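Local coordinates for putative membrane anchored protein (Corynebacterium diphtheriae, PDB 3LSO) that is of unknown function but is probably exported and held at the bacterial membrane, with an E-set-like N-terminal domain, at residues L311-V316 with A450-G455. Numbering follows the deposited sequence.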
loop_
_atom_site.group_PDB
_atom_site.type_symbol
_atom_site.label_atom_id
_atom_site.label_comp_id
_atom_site.label_asym_id
_atom_site.label_seq_id
_atom_site.Cartn_x
_atom_site.Cartn_y
_atom_site.Cartn_z
ATOM N N LEU B 311 8.620 -14.930 -2.841
ATOM C CA LEU B 311 7.737 -14.121 -2.000
ATOM C C LEU B 311 6.723 -15.056 -1.355
ATOM O O LEU B 311 6.330 -14.867 -0.204
ATOM C CB LEU B 311 7.045 -12.999 -2.807
ATOM N N LYS B 312 6.347 -16.092 -2.104
ATOM C CA LYS B 312 5.428 -17.126 -1.632
ATOM C C LYS B 312 5.913 -18.549 -1.989
ATOM O O LYS B 312 5.465 -19.144 -2.980
ATOM C CB LYS B 312 4.077 -16.899 -2.264
ATOM C CG LYS B 312 3.009 -17.688 -1.612
ATOM C CD LYS B 312 1.820 -17.807 -2.516
ATOM C CE LYS B 312 0.767 -18.634 -1.821
ATOM N NZ LYS B 312 0.049 -19.321 -2.900
ATOM N N PRO B 313 6.840 -19.110 -1.201
ATOM C CA PRO B 313 7.320 -20.426 -1.609
ATOM C C PRO B 313 6.343 -21.526 -1.290
ATOM O O PRO B 313 5.423 -21.333 -0.485
ATOM C CB PRO B 313 8.579 -20.623 -0.773
ATOM C CG PRO B 313 8.870 -19.286 -0.150
ATOM C CD PRO B 313 7.590 -18.564 -0.060
ATOM N N ALA B 314 6.550 -22.677 -1.916
ATOM C CA ALA B 314 5.810 -23.876 -1.554
ATOM C C ALA B 314 6.033 -24.151 -0.076
ATOM O O ALA B 314 7.158 -24.094 0.405
ATOM C CB ALA B 314 6.263 -25.049 -2.392
ATOM N N LYS B 315 4.971 -24.414 0.662
ATOM C CA LYS B 315 5.156 -24.771 2.065
ATOM C C LYS B 315 5.443 -26.267 2.123
ATOM O O LYS B 315 4.653 -27.088 1.690
ATOM C CB LYS B 315 3.969 -24.334 2.952
ATOM C CG LYS B 315 3.963 -22.817 3.274
ATOM C CD LYS B 315 3.036 -22.434 4.444
ATOM C CE LYS B 315 2.908 -20.915 4.602
ATOM N NZ LYS B 315 1.923 -20.301 3.627
ATOM N N VAL B 316 6.611 -26.602 2.630
ATOM C CA VAL B 316 7.084 -27.964 2.605
ATOM C C VAL B 316 7.618 -28.308 3.987
ATOM O O VAL B 316 8.076 -27.449 4.738
ATOM C CB VAL B 316 8.160 -28.127 1.516
ATOM C CG1 VAL B 316 8.921 -29.402 1.672
ATOM C CG2 VAL B 316 7.527 -28.044 0.139
ATOM N N ALA B 450 11.042 -22.647 -5.609
ATOM C CA ALA B 450 11.392 -22.320 -4.215
ATOM C C ALA B 450 10.453 -22.962 -3.195
ATOM O O ALA B 450 9.243 -22.983 -3.416
ATOM C CB ALA B 450 11.399 -20.815 -4.022
ATOM N N PHE B 451 10.995 -23.443 -2.084
ATOM C CA PHE B 451 10.165 -23.916 -0.993
ATOM C C PHE B 451 10.698 -23.415 0.331
ATOM O O PHE B 451 11.878 -23.116 0.445
ATOM C CB PHE B 451 10.046 -25.443 -1.010
ATOM C CG PHE B 451 11.341 -26.184 -0.723
ATOM C CD1 PHE B 451 11.716 -26.487 0.579
ATOM C CD2 PHE B 451 12.148 -26.618 -1.755
ATOM C CE1 PHE B 451 12.859 -27.168 0.847
ATOM C CE2 PHE B 451 13.305 -27.307 -1.490
ATOM C CZ PHE B 451 13.657 -27.581 -0.186
ATOM N N GLU B 452 9.825 -23.305 1.325
ATOM C CA GLU B 452 10.251 -22.890 2.649
ATOM C C GLU B 452 10.012 -24.000 3.642
ATOM O O GLU B 452 8.954 -24.599 3.652
ATOM C CB GLU B 452 9.545 -21.606 3.105
ATOM C CG GLU B 452 10.317 -20.839 4.192
ATOM C CD GLU B 452 9.743 -19.466 4.555
ATOM O OE1 GLU B 452 9.013 -18.860 3.740
ATOM O OE2 GLU B 452 10.039 -18.991 5.678
ATOM N N ILE B 453 11.025 -24.289 4.445
ATOM C CA ILE B 453 10.860 -25.085 5.642
ATOM C C ILE B 453 10.563 -24.116 6.749
ATOM O O ILE B 453 11.404 -23.292 7.076
ATOM C CB ILE B 453 12.146 -25.835 5.988
ATOM C CG1 ILE B 453 12.527 -26.816 4.870
ATOM C CG2 ILE B 453 12.024 -26.515 7.341
ATOM C CD1 ILE B 453 11.496 -27.854 4.560
ATOM N N ALA B 454 9.373 -24.203 7.327
ATOM C CA ALA B 454 8.935 -23.182 8.294
ATOM C C ALA B 454 9.890 -23.004 9.468
ATOM O O ALA B 454 10.716 -23.874 9.762
ATOM C CB ALA B 454 7.503 -23.433 8.780
ATOM N N GLY B 455 9.791 -21.845 10.109
ATOM C CA GLY B 455 10.644 -21.514 11.226
ATOM C C GLY B 455 9.808 -21.380 12.475
ATOM O O GLY B 455 8.624 -21.731 12.480
#
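P313, just ahead of the strand, lays its ring against the 450-455 segment: CB packs over the A450–E452 backbone, 4.3 Å from A450 CB, while CG meets the side chain of E452 at OE1 (3.9 Å). With its CG anti to the backbone N (chi1 -157°) and extended beyond, E452 runs past the proline ring, and its OE1 is hydrogen-bonded to S259 OG of strand 258-267, in a different sheet. A short parallel ladder between two strands follows. A314 N donates to A450 O (3.1 Å), an oxygen also gripped by T308 OG1, and A314 O accepts from E452 N (2.9 Å) in a straighter bond. A314 thus brackets F451, as one residue of a parallel pair does, and its methyl lies 4.0 Å from F451 CB. K315, paired with E452, turns its side chain to the same face as the glutamate. V316 N then bonds E452 O (3.2 Å), and V316 CG2 touches F451 CB (3.8 Å) on the face shared with A314. The short strand 314-316 therefore adds a parallel edge to strand 440-453, whose other neighbour, strand 425-435, runs antiparallel; I303 of strand 298-303 covers A314 and F451, joining this sheet to a second one.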